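PDB 6IF7: chitin binding protein from Tectaria macrodonta, which is an insecticidal fern protein thought to bind chitin and is possibly a copper-dependent lytic polysaccharide monooxygenase of family AA10. Local coordinates for residues G2-E5 / D6-S9; R13-L16 / E17-R21; V120-K123 / W124-E128. All coordinates share one frame; numbering follows the deposited sequence.

Contact 1 (G2-E5 / D6-S9); sequences GSME and DPIS
A classic beta bulge followed by a cis proline turns the chain back at the end of the N-terminal strand, bringing S9 beside S3 and M4. The bulge is made by E5 and D6, which both face R96 of the adjacent strand 95-99, and the peptide bond from D6 to P7 is cis. The returning backbone is pinned where S9 N donates to M4 O at 2.9 Å. This bond is nearly straight (166° at the hydrogen), although the donor stands well above the carbonyl plane. I8 adds a CA-H...O contact to the same oxygen, its CA lying 3.6 Å from M4 O. The two serine hydroxyls close the open end of the turn: S3 OG lies 2.8 Å from S9 OG, a hydrogen bond whose direction is not settled. S9 OG also accepts from the backbone N of Y12, and so acts as the N-cap of helix 10-16; its orientation between backbone N and carbonyl carbon (chi1 67°) lets it meet both partners. On another side of the strand the M4 chain is bent at chi2 and chi3, which curls its methyl back over the turn. M4 CE rests 3.5 Å from P7 CD and also touches D6 O. The extended E5 chain leads away to S144, whose OG is hydrogen-bonded to E5 OE2. Bulge, cis-proline turn and helix cap thus follow a few residues beyond the copper-binding H1, on a strand outermost in its sheet that packs on strand 173-182 of the other sheet in the beta-sandwich fold of AA10 proteins.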
loop_
_atom_site.group_PDB
_atom_site.type_symbol
_atom_site.label_atom_id
_atom_site.label_comp_id
_atom_site.label_asym_id
_atom_site.label_seq_id
_atom_site.Cartn_x
_atom_site.Cartn_y
_atom_site.Cartn_z
ATOM N N GLY A 2 -0.823 9.890 5.228
ATOM C CA GLY A 2 -0.886 9.686 3.781
ATOM C C GLY A 2 -1.055 8.236 3.397
ATOM O O GLY A 2 -1.299 7.384 4.238
ATOM N N SER A 3 -0.918 7.982 2.109
ATOM C CA SER A 3 -0.935 6.645 1.538
ATOM C C SER A 3 -0.358 6.778 0.108
ATOM O O SER A 3 -0.054 7.902 -0.329
ATOM C CB SER A 3 -2.367 6.090 1.481
ATOM O OG SER A 3 -2.376 4.679 1.301
ATOM N N MET A 4 -0.237 5.649 -0.602
ATOM C CA MET A 4 0.205 5.641 -1.994
ATOM C C MET A 4 -0.847 6.205 -2.919
ATOM O O MET A 4 -2.048 5.887 -2.824
ATOM C CB MET A 4 0.614 4.241 -2.484
ATOM C CG MET A 4 2.013 3.836 -2.067
ATOM S SD MET A 4 3.336 4.815 -2.861
ATOM C CE MET A 4 3.345 4.073 -4.482
ATOM N N GLU A 5 -0.354 7.065 -3.804
ATOM C CA GLU A 5 -1.152 7.751 -4.804
ATOM C C GLU A 5 -0.966 7.132 -6.184
ATOM O O GLU A 5 -1.929 7.026 -6.933
ATOM C CB GLU A 5 -0.776 9.235 -4.863
ATOM C CG GLU A 5 -1.601 10.044 -5.856
ATOM C CD GLU A 5 -1.200 11.500 -5.890
ATOM O OE1 GLU A 5 -2.102 12.327 -5.804
ATOM O OE2 GLU A 5 0.008 11.819 -5.986
ATOM N N ASP A 6 0.255 6.730 -6.526
ATOM C CA ASP A 6 0.497 6.137 -7.836
ATOM C C ASP A 6 1.649 5.134 -7.720
ATOM O O ASP A 6 2.772 5.559 -7.452
ATOM C CB ASP A 6 0.805 7.242 -8.835
ATOM C CG ASP A 6 0.700 6.797 -10.281
ATOM O OD1 ASP A 6 -0.218 6.025 -10.655
ATOM O OD2 ASP A 6 1.556 7.255 -11.065
ATOM N N PRO A 7 1.386 3.823 -7.850
ATOM C CA PRO A 7 0.046 3.234 -7.962
ATOM C C PRO A 7 -0.789 3.367 -6.689
ATOM O O PRO A 7 -0.309 3.056 -5.590
ATOM C CB PRO A 7 0.332 1.741 -8.194
ATOM C CG PRO A 7 1.630 1.502 -7.489
ATOM C CD PRO A 7 2.416 2.785 -7.649
ATOM N N ILE A 8 -2.040 3.763 -6.882
ATOM C CA ILE A 8 -2.922 4.154 -5.798
ATOM C C ILE A 8 -3.203 2.989 -4.834
ATOM O O ILE A 8 -3.439 1.862 -5.265
ATOM C CB ILE A 8 -4.232 4.792 -6.365
ATOM C CG1 ILE A 8 -4.966 5.532 -5.236
ATOM C CG2 ILE A 8 -5.101 3.761 -7.097
ATOM C CD1 ILE A 8 -6.258 6.217 -5.619
ATOM N N SER A 9 -3.165 3.266 -3.532
ATOM C CA SER A 9 -3.460 2.255 -2.517
ATOM C C SER A 9 -4.930 1.852 -2.528
ATOM O O SER A 9 -5.788 2.600 -3.015
ATOM C CB SER A 9 -3.131 2.802 -1.145
ATOM O OG SER A 9 -4.013 3.862 -0.826
#

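Contact 2 (R13-L16 / E17-R21); sequences RCRL and ENPER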
loop_
_atom_site.group_PDB
_atom_site.type_symbol
_atom_site.label_atom_id
_atom_site.label_comp_id
_atom_site.label_asym_id
_atom_site.label_seq_id
_atom_site.Cartn_x
_atom_site.Cartn_y
_atom_site.Cartn_z
ATOM N N ARG A 13 -7.976 4.657 -2.951
ATOM C CA ARG A 13 -8.918 4.397 -4.059
ATOM C C ARG A 13 -10.375 4.204 -3.588
ATOM O O ARG A 13 -11.302 4.775 -4.175
ATOM C CB ARG A 13 -8.488 3.165 -4.859
ATOM C CG ARG A 13 -9.429 2.801 -6.014
ATOM C CD ARG A 13 -8.957 1.582 -6.830
ATOM N NE ARG A 13 -8.086 1.963 -7.939
ATOM C CZ ARG A 13 -8.481 2.545 -9.069
ATOM N NH1 ARG A 13 -9.761 2.812 -9.292
ATOM N NH2 ARG A 13 -7.586 2.855 -10.001
ATOM N N CYS A 14 -10.577 3.374 -2.564
ATOM C CA CYS A 14 -11.928 3.171 -2.024
ATOM C C CYS A 14 -12.508 4.482 -1.466
ATOM O O CYS A 14 -13.671 4.785 -1.711
ATOM C CB CYS A 14 -11.985 2.029 -1.005
ATOM S SG CYS A 14 -11.647 0.401 -1.729
ATOM N N ARG A 15 -11.686 5.292 -0.803
ATOM C CA ARG A 15 -12.102 6.659 -0.456
ATOM C C ARG A 15 -12.605 7.448 -1.662
ATOM O O ARG A 15 -13.644 8.113 -1.570
ATOM C CB ARG A 15 -10.961 7.446 0.209
ATOM C CG ARG A 15 -11.214 8.941 0.373
ATOM C CD ARG A 15 -12.267 9.194 1.437
ATOM N NE ARG A 15 -12.710 10.591 1.467
ATOM C CZ ARG A 15 -13.682 11.114 0.719
ATOM N NH1 ARG A 15 -14.344 10.399 -0.167
ATOM N NH2 ARG A 15 -13.989 12.385 0.861
ATOM N N LEU A 16 -11.852 7.409 -2.766
ATOM C CA LEU A 16 -12.208 8.181 -3.961
ATOM C C LEU A 16 -13.411 7.634 -4.703
ATOM O O LEU A 16 -14.024 8.351 -5.477
ATOM C CB LEU A 16 -11.015 8.340 -4.902
ATOM C CG LEU A 16 -9.890 9.215 -4.350
ATOM C CD1 LEU A 16 -8.778 9.322 -5.385
ATOM C CD2 LEU A 16 -10.360 10.622 -3.958
ATOM N N GLU A 17 -13.771 6.383 -4.453
ATOM C CA GLU A 17 -15.032 5.852 -4.958
ATOM C C GLU A 17 -16.248 6.261 -4.110
ATOM O O GLU A 17 -17.360 5.925 -4.490
ATOM C CB GLU A 17 -14.974 4.338 -5.038
ATOM C CG GLU A 17 -13.953 3.812 -6.011
ATOM C CD GLU A 17 -14.011 2.302 -6.124
ATOM O OE1 GLU A 17 -14.946 1.721 -5.538
ATOM O OE2 GLU A 17 -13.137 1.696 -6.795
ATOM N N ASN A 18 -16.033 6.981 -3.000
ATOM C CA ASN A 18 -17.080 7.430 -2.057
ATOM C C ASN A 18 -17.520 6.312 -1.081
ATOM O O ASN A 18 -18.260 5.395 -1.464
ATOM C CB ASN A 18 -18.264 8.106 -2.786
ATOM C CG ASN A 18 -19.442 8.414 -1.877
ATOM O OD1 ASN A 18 -19.302 8.707 -0.687
ATOM N ND2 ASN A 18 -20.634 8.346 -2.461
ATOM N N PRO A 19 -17.040 6.378 0.180
ATOM C CA PRO A 19 -17.448 5.402 1.207
ATOM C C PRO A 19 -18.974 5.289 1.425
ATOM O O PRO A 19 -19.440 4.219 1.800
ATOM C CB PRO A 19 -16.773 5.926 2.498
ATOM C CG PRO A 19 -15.666 6.820 2.031
ATOM C CD PRO A 19 -16.120 7.397 0.729
ATOM N N GLU A 20 -19.728 6.365 1.182
ATOM C CA GLU A 20 -21.192 6.329 1.319
ATOM C C GLU A 20 -21.883 5.443 0.296
ATOM O O GLU A 20 -22.980 4.984 0.558
ATOM C CB GLU A 20 -21.815 7.741 1.241
ATOM C CG GLU A 20 -21.324 8.734 2.290
ATOM C CD GLU A 20 -21.371 8.176 3.708
ATOM O OE1 GLU A 20 -22.347 7.469 4.043
ATOM O OE2 GLU A 20 -20.442 8.436 4.497
ATOM N N ARG A 21 -21.273 5.234 -0.873
ATOM C CA ARG A 21 -21.892 4.427 -1.919
ATOM C C ARG A 21 -20.831 3.954 -2.916
ATOM O O ARG A 21 -20.732 4.488 -4.034
ATOM C CB ARG A 21 -22.994 5.229 -2.629
ATOM C CG ARG A 21 -23.970 4.317 -3.344
ATOM C CD ARG A 21 -24.965 5.094 -4.166
ATOM N NE ARG A 21 -25.832 4.165 -4.868
ATOM C CZ ARG A 21 -26.841 4.493 -5.683
ATOM N NH1 ARG A 21 -27.147 5.767 -5.941
ATOM N NH2 ARG A 21 -27.541 3.513 -6.254
#
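E17 folds back against the last turn of helix 10-16, near the carbonyl oxygens of R13 and C14. E17 CB lies 3.6 Å from C14 O. With CG beside its own backbone N (chi1 -64°), the chain then runs back along the helix end, and E17 CG comes within 3.4 Å of R13 O. CD is farther from that oxygen, and the extended chain carries E17 OE2 to the aliphatic part of R13, 3.9 Å from R13 CG. The charged ends do not pair directly: R13 NH1 and E17 OE2, 4.3 Å apart, are too distant for a salt bridge, and the guanidinium and carboxylate planes are 70° apart. OE1 accepts from S24 N and, weakly, from T23 N. At the backbone, E17 N is bonded to R13 O at 3.0 Å and only weakly to C14 O, whereas N18 N reaches R15 O. The helix then ends, as N18 adopts a positive phi (80°). P19 packs against R15, with P19 CD 3.6 Å from R15 NH1, and Y40 borders both residues. N18 OD1 accepts from E20 N at 3.0 Å, an Asx turn within the type I turn N18-R21. The disulfide from C14 to C27 ties this helix to helix 25-34. E17 OE1 therefore serves as an acceptor for backbone N-H groups of the following loop, while OE2 has a further hydrogen-bond partner outside the two segments and probably feels a modest attraction from the R13 charge.

Contact 3 (V120-K123 / W124-E128); sequences VPLK and WADLE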
loop_
_atom_site.group_PDB
_atom_site.type_symbol
_atom_site.label_atom_id
_atom_site.label_comp_id
_atom_site.label_asym_id
_atom_site.label_seq_id
_atom_site.Cartn_x
_atom_site.Cartn_y
_atom_site.Cartn_z
ATOM N N VAL A 120 -5.446 -15.466 -2.381
ATOM C CA VAL A 120 -4.950 -15.872 -1.062
ATOM C C VAL A 120 -4.579 -14.632 -0.246
ATOM O O VAL A 120 -3.882 -13.775 -0.775
ATOM C CB VAL A 120 -3.714 -16.791 -1.200
ATOM C CG1 VAL A 120 -3.216 -17.261 0.165
ATOM C CG2 VAL A 120 -4.015 -17.992 -2.100
ATOM N N PRO A 121 -5.017 -14.546 1.048
ATOM C CA PRO A 121 -4.573 -13.464 1.944
ATOM C C PRO A 121 -3.055 -13.259 1.944
ATOM O O PRO A 121 -2.293 -14.227 1.828
ATOM C CB PRO A 121 -5.070 -13.920 3.332
ATOM C CG PRO A 121 -6.260 -14.774 3.050
ATOM C CD PRO A 121 -5.930 -15.481 1.759
ATOM N N LEU A 122 -2.633 -11.997 2.030
ATOM C CA LEU A 122 -1.233 -11.633 1.903
ATOM C C LEU A 122 -0.482 -11.938 3.191
ATOM O O LEU A 122 -0.883 -11.493 4.274
ATOM C CB LEU A 122 -1.088 -10.147 1.577
ATOM C CG LEU A 122 0.305 -9.684 1.124
ATOM C CD1 LEU A 122 0.678 -10.235 -0.250
ATOM C CD2 LEU A 122 0.358 -8.154 1.116
ATOM N N LYS A 123 0.620 -12.669 3.034
ATOM C CA LYS A 123 1.465 -13.154 4.122
ATOM C C LYS A 123 2.824 -12.533 3.884
ATOM O O LYS A 123 3.096 -12.098 2.783
ATOM C CB LYS A 123 1.549 -14.686 4.074
ATOM C CG LYS A 123 0.184 -15.370 4.142
ATOM C CD LYS A 123 0.189 -16.790 3.587
ATOM C CE LYS A 123 0.192 -16.846 2.048
ATOM N NZ LYS A 123 -0.129 -18.237 1.611
ATOM N N TRP A 124 3.674 -12.453 4.895
ATOM C CA TRP A 124 4.993 -11.839 4.713
ATOM C C TRP A 124 5.824 -12.552 3.642
ATOM O O TRP A 124 6.506 -11.914 2.853
ATOM C CB TRP A 124 5.751 -11.752 6.044
ATOM C CG TRP A 124 5.291 -10.600 6.860
ATOM C CD1 TRP A 124 4.445 -10.634 7.947
ATOM C CD2 TRP A 124 5.600 -9.219 6.634
ATOM N NE1 TRP A 124 4.228 -9.352 8.416
ATOM C CE2 TRP A 124 4.938 -8.471 7.634
ATOM C CE3 TRP A 124 6.399 -8.538 5.690
ATOM C CZ2 TRP A 124 5.034 -7.073 7.707
ATOM C CZ3 TRP A 124 6.509 -7.161 5.768
ATOM C CH2 TRP A 124 5.827 -6.436 6.761
ATOM N N ALA A 125 5.735 -13.873 3.623
ATOM C CA ALA A 125 6.430 -14.725 2.653
ATOM C C ALA A 125 5.944 -14.559 1.195
ATOM O O ALA A 125 6.652 -14.972 0.277
ATOM C CB ALA A 125 6.314 -16.183 3.082
ATOM N N ASP A 126 4.764 -13.970 0.979
ATOM C CA ASP A 126 4.326 -13.558 -0.382
ATOM C C ASP A 126 5.131 -12.392 -0.981
ATOM O O ASP A 126 5.188 -12.250 -2.192
ATOM C CB ASP A 126 2.818 -13.238 -0.412
ATOM C CG ASP A 126 1.958 -14.426 0.036
ATOM O OD1 ASP A 126 2.242 -15.551 -0.380
ATOM O OD2 ASP A 126 1.013 -14.247 0.820
ATOM N N LEU A 127 5.773 -11.575 -0.143
ATOM C CA LEU A 127 6.610 -10.446 -0.636
ATOM C C LEU A 127 8.049 -10.837 -0.847
ATOM O O LEU A 127 8.544 -11.693 -0.154
ATOM C CB LEU A 127 6.603 -9.296 0.354
ATOM C CG LEU A 127 5.263 -8.621 0.617
ATOM C CD1 LEU A 127 5.476 -7.625 1.740
ATOM C CD2 LEU A 127 4.700 -7.942 -0.613
ATOM N N GLU A 128 8.731 -10.169 -1.775
ATOM C CA GLU A 128 10.183 -10.295 -1.868
ATOM C C GLU A 128 10.840 -9.908 -0.530
ATOM O O GLU A 128 10.311 -9.064 0.190
ATOM C CB GLU A 128 10.752 -9.419 -2.995
ATOM C CG GLU A 128 10.394 -9.820 -4.423
ATOM C CD GLU A 128 10.891 -11.205 -4.838
ATOM O OE1 GLU A 128 11.255 -12.048 -3.996
ATOM O OE2 GLU A 128 10.897 -11.480 -6.042
#
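In D126 the carboxylate carbon is set beside the residue's own backbone N (chi1 -58°), which turns the group back onto K123, while a bend at chi3 (-77°) folds the K123 chain over the same carboxylate. D126 OD2 accepts from K123 N at 2.7 Å, on the anti side of the carboxylate and somewhat out of its plane. In return D126 N donates to K123 O at 3.1 Å, so the two residues are linked by a reciprocal pair of bonds across the start of the 3-10 turn 124-126. K123 CE lies close to D126 OD2, at 3.0 Å. K123 NZ stays 4.1 Å from D126 OD1, not near enough to form a salt bridge, though the opposite charges probably still attract. L122 runs past D126 in the opposite direction, with L122 CD1 3.7 Å from D126 CB. The turn finishes with L127 N bonded to W124 O. W124, which opens the turn, ties it to its surroundings: NE1 donates to I58 O, N donates to D60 OD1, and the side chain touches H54 and R55 of helix 54-57. On strand 159-167, L122 packs on L160 and L127 on Y162, and E128 is hydrogen-bonded through the backbone to V111, at the end of strand 105-111.

How the contacts relate
Three short local contacts follow one another along the chain; none nests in or crosses another. Contact 1 closes the turn between the N-terminal strand 2-6 and helix 10-16, and contact 2 closes the opposite end of that helix as it leads on to helix 25-34. These two touch: I8 CD1 packs 3.5 Å from R13 N and 4.0 Å from L16 CD1. Contact 3 comes much later, in the long loop from strand 105-111 to strand 133-136, with its nearest atoms about 12 Å from contact 1 and about 15 Å from contact 2. Contact 1 joins the two sheets to helix 10-16, while contact 3 sits between strand 159-167 and helix 54-57.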